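Local coordinates for protein OBCA, Oxalate Biosynthetic Component A (Burkholderia glumae, PDB 4NNB) that is an oxalate biosynthetic component with a TIM-barrel domain that holds a magnesium ion and an oxaloacetate ion, at residues 287-293 with 324-330; 331-335 with 362-366. All blocks are in the same frame, centred on the assembly; numbering follows the deposited sequence.

Contact 1. Residues 287-293 with 324-330; sequences ARSKLRR and YDNAPDF. With OAA (oxaloacetate ion), chain C.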
loop_
_atom_site.group_PDB
_atom_site.type_symbol
_atom_site.label_atom_id
_atom_site.label_comp_id
_atom_site.label_asym_id
_atom_site.label_seq_id
_atom_site.Cartn_x
_atom_site.Cartn_y
_atom_site.Cartn_z
ATOM N N ALA A 287 -10.332 -8.893 -17.606
ATOM C CA ALA A 287 -10.205 -9.997 -16.651
ATOM C C ALA A 287 -9.877 -11.357 -17.261
ATOM O O ALA A 287 -9.426 -12.251 -16.551
ATOM C CB ALA A 287 -11.447 -10.090 -15.775
ATOM N N ARG A 288 -10.109 -11.525 -18.564
ATOM C CA ARG A 288 -9.759 -12.784 -19.227
ATOM C C ARG A 288 -8.589 -12.629 -20.196
ATOM O O ARG A 288 -8.159 -13.600 -20.830
ATOM C CB ARG A 288 -10.964 -13.379 -19.971
ATOM C CG ARG A 288 -12.284 -12.658 -19.735
ATOM C CD ARG A 288 -13.443 -13.312 -20.523
ATOM N NE ARG A 288 -13.163 -13.450 -21.955
ATOM C CZ ARG A 288 -12.780 -14.584 -22.537
ATOM N NH1 ARG A 288 -12.635 -15.684 -21.809
ATOM N NH2 ARG A 288 -12.541 -14.624 -23.842
ATOM N N SER A 289 -8.073 -11.410 -20.298
ATOM C CA SER A 289 -6.999 -11.098 -21.237
ATOM C C SER A 289 -5.689 -11.846 -20.971
ATOM O O SER A 289 -5.286 -12.055 -19.812
ATOM C CB SER A 289 -6.730 -9.601 -21.226
ATOM O OG SER A 289 -5.624 -9.293 -22.043
ATOM N N LYS A 290 -5.021 -12.229 -22.056
ATOM C CA LYS A 290 -3.731 -12.903 -21.967
ATOM C C LYS A 290 -2.661 -11.952 -21.421
ATOM O O LYS A 290 -1.584 -12.389 -21.028
ATOM C CB LYS A 290 -3.319 -13.466 -23.332
ATOM C CG LYS A 290 -3.043 -12.405 -24.386
ATOM C CD LYS A 290 -2.752 -13.028 -25.762
ATOM C CE LYS A 290 -1.633 -14.074 -25.701
ATOM N NZ LYS A 290 -1.084 -14.454 -27.049
ATOM N N LEU A 291 -2.959 -10.654 -21.403
ATOM C CA LEU A 291 -2.079 -9.686 -20.750
ATOM C C LEU A 291 -1.781 -10.119 -19.302
ATOM O O LEU A 291 -0.682 -9.880 -18.788
ATOM C CB LEU A 291 -2.687 -8.272 -20.802
ATOM C CG LEU A 291 -1.855 -7.137 -20.186
ATOM C CD1 LEU A 291 -0.488 -7.011 -20.878
ATOM C CD2 LEU A 291 -2.604 -5.814 -20.217
ATOM N N ARG A 292 -2.736 -10.811 -18.674
ATOM C CA ARG A 292 -2.595 -11.233 -17.282
ATOM C C ARG A 292 -1.563 -12.334 -17.066
ATOM O O ARG A 292 -1.280 -12.695 -15.928
ATOM C CB ARG A 292 -3.952 -11.633 -16.695
ATOM C CG ARG A 292 -4.964 -10.487 -16.680
ATOM C CD ARG A 292 -6.260 -10.892 -15.993
ATOM N NE ARG A 292 -6.066 -11.034 -14.548
ATOM C CZ ARG A 292 -7.023 -11.374 -13.692
ATOM N NH1 ARG A 292 -8.257 -11.624 -14.130
ATOM N NH2 ARG A 292 -6.747 -11.455 -12.398
ATOM N N ARG A 293 -1.004 -12.868 -18.153
ATOM C CA ARG A 293 0.151 -13.764 -18.062
ATOM C C ARG A 293 1.286 -13.372 -19.022
ATOM O O ARG A 293 2.322 -14.021 -19.040
ATOM C CB ARG A 293 -0.263 -15.234 -18.316
ATOM C CG ARG A 293 -1.042 -15.446 -19.616
ATOM C CD ARG A 293 -1.553 -16.885 -19.763
ATOM N NE ARG A 293 -2.463 -16.996 -20.902
ATOM C CZ ARG A 293 -3.765 -16.728 -20.861
ATOM N NH1 ARG A 293 -4.344 -16.355 -19.723
ATOM N NH2 ARG A 293 -4.495 -16.841 -21.966
ATOM N N TYR A 324 -12.299 -7.520 -9.482
ATOM C CA TYR A 324 -12.078 -8.086 -10.817
ATOM C C TYR A 324 -12.377 -9.580 -10.821
ATOM O O TYR A 324 -12.173 -10.283 -9.821
ATOM C CB TYR A 324 -10.634 -7.848 -11.301
ATOM C CG TYR A 324 -9.606 -8.287 -10.293
ATOM C CD1 TYR A 324 -9.297 -7.484 -9.204
ATOM C CD2 TYR A 324 -8.955 -9.511 -10.413
ATOM C CE1 TYR A 324 -8.373 -7.877 -8.260
ATOM C CE2 TYR A 324 -8.019 -9.913 -9.463
ATOM C CZ TYR A 324 -7.740 -9.079 -8.391
ATOM O OH TYR A 324 -6.824 -9.436 -7.430
ATOM N N ASP A 325 -12.842 -10.061 -11.964
ATOM C CA ASP A 325 -13.207 -11.470 -12.107
ATOM C C ASP A 325 -11.975 -12.338 -12.313
ATOM O O ASP A 325 -10.924 -11.873 -12.773
ATOM C CB ASP A 325 -14.166 -11.644 -13.295
ATOM C CG ASP A 325 -14.918 -12.987 -13.270
ATOM O OD1 ASP A 325 -14.916 -13.687 -12.237
ATOM O OD2 ASP A 325 -15.524 -13.324 -14.296
ATOM N N ASN A 326 -12.113 -13.600 -11.940
ATOM C CA ASN A 326 -11.182 -14.630 -12.335
ATOM C C ASN A 326 -12.023 -15.834 -12.720
ATOM O O ASN A 326 -12.333 -16.664 -11.877
ATOM C CB ASN A 326 -10.227 -14.973 -11.189
ATOM C CG ASN A 326 -9.387 -13.766 -10.744
ATOM O OD1 ASN A 326 -8.339 -13.473 -11.328
ATOM N ND2 ASN A 326 -9.864 -13.056 -9.726
ATOM N N ALA A 327 -12.417 -15.902 -13.987
ATOM C CA ALA A 327 -13.353 -16.939 -14.449
ATOM C C ALA A 327 -12.669 -18.309 -14.613
ATOM O O ALA A 327 -11.442 -18.376 -14.771
ATOM C CB ALA A 327 -13.985 -16.505 -15.746
ATOM N N PRO A 328 -13.459 -19.407 -14.593
ATOM C CA PRO A 328 -12.878 -20.743 -14.779
ATOM C C PRO A 328 -12.073 -20.922 -16.079
ATOM O O PRO A 328 -11.034 -21.572 -16.018
ATOM C CB PRO A 328 -14.109 -21.656 -14.783
ATOM C CG PRO A 328 -15.117 -20.918 -13.951
ATOM C CD PRO A 328 -14.908 -19.478 -14.304
ATOM N N ASP A 329 -12.528 -20.385 -17.211
ATOM C CA ASP A 329 -11.771 -20.544 -18.462
ATOM C C ASP A 329 -10.439 -19.789 -18.427
ATOM O O ASP A 329 -9.387 -20.317 -18.821
ATOM C CB ASP A 329 -12.600 -20.169 -19.708
ATOM C CG ASP A 329 -13.088 -18.730 -19.697
ATOM O OD1 ASP A 329 -13.206 -18.115 -18.615
ATOM O OD2 ASP A 329 -13.388 -18.208 -20.784
ATOM N N PHE A 330 -10.487 -18.558 -17.937
ATOM C CA PHE A 330 -9.268 -17.799 -17.694
ATOM C C PHE A 330 -8.297 -18.560 -16.782
ATOM O O PHE A 330 -7.102 -18.668 -17.079
ATOM C CB PHE A 330 -9.613 -16.461 -17.065
ATOM C CG PHE A 330 -8.424 -15.740 -16.504
ATOM C CD1 PHE A 330 -7.432 -15.259 -17.345
ATOM C CD2 PHE A 330 -8.296 -15.547 -15.134
ATOM C CE1 PHE A 330 -6.330 -14.580 -16.833
ATOM C CE2 PHE A 330 -7.195 -14.867 -14.615
ATOM C CZ PHE A 330 -6.219 -14.381 -15.466
HETATM O O1 OAA C . -2.843 -10.466 -7.260
HETATM O O2 OAA C . -1.531 -8.734 -6.605
HETATM O O4 OAA C . -5.261 -5.577 -4.716
HETATM O O5 OAA C . -6.022 -6.776 -6.523
HETATM O O3 OAA C . -2.699 -6.569 -5.465
HETATM C C1 OAA C . -2.702 -9.310 -6.663
HETATM C C2 OAA C . -3.923 -8.666 -6.045
HETATM C C3 OAA C . -3.809 -7.192 -5.725
HETATM C C4 OAA C . -5.095 -6.469 -5.660
HETATM O O HOH W 1 -11.538 -13.999 -15.724
#
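The guanidinium of Arg292 lies nearly parallel to the ring of Phe330, 19° apart, and offset, with the CZ-CE2 end of the ring under one guanidinium face, while its NH1 reaches two backbone carbonyls at once. Phe330 CZ sits 3.3 Å from the guanidinium plane of Arg292, toward its rim, and the CB and CD of the arginine rest on the same end of the phenyl. Arg292 NH1 donates to Ala287 O at 2.8 Å and, nearly in line with the carbonyl bond, to Asp325 O at 3.0 Å. From Arg292 NH2 a more bent bond, 132° at the hydrogen, runs to Asn326 OD1 at 2.8 Å, and NE gives its proton to Thr278 O, so the group is gripped on three nitrogens and can hardly rotate. A bend at chi3, 71°, turns the guanidinium so that one of its faces meets the phenyl. Ala287 O stands over the centre of the Phe330 ring and accepts from a water that takes the N-H of Ala327, the N-cap of helix 328-341. In the TIM barrel the two segments belong to the connections that follow neighbouring parallel strands 273-276 and 308-311, and Arg292 pins one to the other. The Tyr324 ring stands steeply to the guanidinium plane, its CD2 against Arg292 NH2, and its edge faces the oxaloacetate ion, with Tyr324 OH 2.9 Å from O5; Ser277, Ser279, Arg281 and Ser310 also bind that ligand. On the solvent side Arg288 NH1 forms a salt bridge with Asp329 OD2, 2.8 Å away, guanidinium and carboxylate close to coplanar.

Contact 2. Residues 331-335 with 362-366; sequences LDAQF and YRDRL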
loop_
_atom_site.group_PDB
_atom_site.type_symbol
_atom_site.label_atom_id
_atom_site.label_comp_id
_atom_site.label_asym_id
_atom_site.label_seq_id
_atom_site.Cartn_x
_atom_site.Cartn_y
_atom_site.Cartn_z
ATOM N N LEU A 331 -8.809 -19.090 -15.677
ATOM C CA LEU A 331 -7.953 -19.796 -14.723
ATOM C C LEU A 331 -7.331 -21.062 -15.305
ATOM O O LEU A 331 -6.171 -21.387 -15.013
ATOM C CB LEU A 331 -8.704 -20.085 -13.420
ATOM C CG LEU A 331 -8.966 -18.821 -12.596
ATOM C CD1 LEU A 331 -10.053 -19.053 -11.539
ATOM C CD2 LEU A 331 -7.666 -18.343 -11.947
ATOM N N ASP A 332 -8.084 -21.769 -16.142
ATOM C CA ASP A 332 -7.536 -22.939 -16.840
ATOM C C ASP A 332 -6.303 -22.542 -17.651
ATOM O O ASP A 332 -5.275 -23.239 -17.632
ATOM C CB ASP A 332 -8.591 -23.585 -17.745
ATOM C CG ASP A 332 -8.059 -24.807 -18.489
ATOM O OD1 ASP A 332 -7.689 -25.797 -17.825
ATOM O OD2 ASP A 332 -8.011 -24.786 -19.737
ATOM N N ALA A 333 -6.412 -21.416 -18.350
ATOM C CA ALA A 333 -5.317 -20.874 -19.147
ATOM C C ALA A 333 -4.128 -20.425 -18.273
ATOM O O ALA A 333 -2.969 -20.705 -18.606
ATOM C CB ALA A 333 -5.819 -19.715 -20.014
ATOM N N GLN A 334 -4.410 -19.708 -17.182
ATOM C CA GLN A 334 -3.355 -19.323 -16.230
ATOM C C GLN A 334 -2.568 -20.527 -15.740
ATOM O O GLN A 334 -1.339 -20.565 -15.871
ATOM C CB GLN A 334 -3.934 -18.574 -15.012
ATOM C CG GLN A 334 -4.483 -17.194 -15.326
ATOM C CD GLN A 334 -3.436 -16.212 -15.879
ATOM O OE1 GLN A 334 -3.183 -16.173 -17.084
ATOM N NE2 GLN A 334 -2.852 -15.392 -14.995
ATOM N N PHE A 335 -3.266 -21.498 -15.156
ATOM C CA PHE A 335 -2.592 -22.667 -14.601
ATOM C C PHE A 335 -1.751 -23.375 -15.659
ATOM O O PHE A 335 -0.609 -23.749 -15.382
ATOM C CB PHE A 335 -3.583 -23.650 -13.965
ATOM C CG PHE A 335 -3.946 -23.328 -12.533
ATOM C CD1 PHE A 335 -3.056 -23.580 -11.510
ATOM C CD2 PHE A 335 -5.199 -22.809 -12.215
ATOM C CE1 PHE A 335 -3.383 -23.297 -10.183
ATOM C CE2 PHE A 335 -5.542 -22.530 -10.894
ATOM C CZ PHE A 335 -4.626 -22.770 -9.875
ATOM N N TYR A 362 -9.671 -26.692 -7.838
ATOM C CA TYR A 362 -8.355 -26.334 -8.350
ATOM C C TYR A 362 -7.217 -27.037 -7.632
ATOM O O TYR A 362 -6.049 -26.748 -7.886
ATOM C CB TYR A 362 -8.151 -24.818 -8.296
ATOM C CG TYR A 362 -9.120 -24.041 -9.164
ATOM C CD1 TYR A 362 -10.261 -23.465 -8.618
ATOM C CD2 TYR A 362 -8.890 -23.873 -10.524
ATOM C CE1 TYR A 362 -11.154 -22.745 -9.403
ATOM C CE2 TYR A 362 -9.786 -23.153 -11.320
ATOM C CZ TYR A 362 -10.910 -22.602 -10.754
ATOM O OH TYR A 362 -11.800 -21.889 -11.534
ATOM N N ARG A 363 -7.546 -27.979 -6.755
ATOM C CA ARG A 363 -6.517 -28.581 -5.904
ATOM C C ARG A 363 -5.458 -29.321 -6.704
ATOM O O ARG A 363 -4.258 -29.135 -6.479
ATOM C CB ARG A 363 -7.141 -29.488 -4.838
ATOM C CG ARG A 363 -6.133 -30.288 -4.031
ATOM C CD ARG A 363 -6.816 -31.022 -2.885
ATOM N NE ARG A 363 -5.844 -31.633 -1.976
ATOM C CZ ARG A 363 -5.324 -32.846 -2.138
ATOM N NH1 ARG A 363 -5.675 -33.590 -3.182
ATOM N NH2 ARG A 363 -4.448 -33.314 -1.254
ATOM N N ASP A 364 -5.883 -30.152 -7.649
ATOM C CA ASP A 364 -4.914 -30.918 -8.435
ATOM C C ASP A 364 -4.033 -30.012 -9.297
ATOM O O ASP A 364 -2.846 -30.289 -9.475
ATOM C CB ASP A 364 -5.612 -31.970 -9.314
ATOM C CG ASP A 364 -6.101 -33.173 -8.520
ATOM O OD1 ASP A 364 -5.824 -33.258 -7.304
ATOM O OD2 ASP A 364 -6.758 -34.045 -9.125
ATOM N N ARG A 365 -4.611 -28.934 -9.830
ATOM C CA ARG A 365 -3.840 -27.977 -10.633
ATOM C C ARG A 365 -2.782 -27.272 -9.781
ATOM O O ARG A 365 -1.662 -27.044 -10.235
ATOM C CB ARG A 365 -4.760 -26.943 -11.313
ATOM C CG ARG A 365 -5.367 -27.411 -12.660
ATOM C CD ARG A 365 -6.430 -26.427 -13.135
ATOM N NE ARG A 365 -6.889 -26.670 -14.512
ATOM C CZ ARG A 365 -7.866 -27.513 -14.838
ATOM N NH1 ARG A 365 -8.493 -28.222 -13.901
ATOM N NH2 ARG A 365 -8.223 -27.651 -16.105
ATOM N N LEU A 366 -3.144 -26.936 -8.547
ATOM C CA LEU A 366 -2.199 -26.313 -7.617
ATOM C C LEU A 366 -1.086 -27.283 -7.242
ATOM O O LEU A 366 0.064 -26.884 -7.041
ATOM C CB LEU A 366 -2.932 -25.818 -6.365
ATOM C CG LEU A 366 -3.665 -24.486 -6.560
ATOM C CD1 LEU A 366 -4.680 -24.279 -5.464
ATOM C CD2 LEU A 366 -2.668 -23.332 -6.615
HETATM O O HOH W 2 -5.092 -25.890 -16.241
#
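The two backbones draw together along the contact, from 9.1 Å between the CA atoms of Leu331 and Tyr362 to 6.7 Å between those of Phe335 and Arg365. Both belong to the outer helical layer of the TIM barrel: 331-335 is part of helix 328-341, which leads to strand 344-349, whereas residues 362-366 open the short helix 363-368 before strand 373-378, with Tyr362 as its N-cap. Phe335 is the central side chain of the contact. Arg365 CB lies over one face of its ring in a CH-pi contact, 3.9 Å from the ring centroid, while Leu366 CD2 meets the ring edge at Phe335 CE1, 3.6 Å away. The Tyr362 ring plane is 19° from that of Phe335, but the rings are slid so far apart that they barely overlap and touch mainly through Phe335 CE2 and Tyr362 CD2. Nearer the start of helix 328-341, Leu331 CD1 packs on the phenol end of Tyr362. Leu311 of strand 308-311 touches both Leu331 and Phe335. A polar pair flanks this packing: Arg365, its chain extended from CG to NE (chi3 170°), passes along Phe335 to a salt bridge with Asp332. Arg365 NH2 reaches Asp332 OD1 at 2.6 Å, on the anti side and tilted out of the carboxylate plane, and Arg365 NE donates to a water lying 3.0 Å from Asp332 O.

Overall arrangement
Helix 328-341 serves both contacts: its first turn takes part in contact 1, the following one in contact 2, and the contact centres are 12 Å apart. Gln334, on the helix segment of contact 2, reaches back to contact 1, its OE1 2.9 Å from Arg293 NH1 and its NE2 3.3 Å from Arg292 O, both probably hydrogen bonds. Packing continues the link where Leu331 CD1 lies 3.3 Å from Asn326 O and Tyr362 OH lies 3.6 Å from Pro328 CA. Contact 1 is the one at the pocket, with the Tyr324 side chain about 7 Å from the magnesium ion. Contact 2 lies farther out, the Leu331 side chain about 10 Å from the oxaloacetate ion.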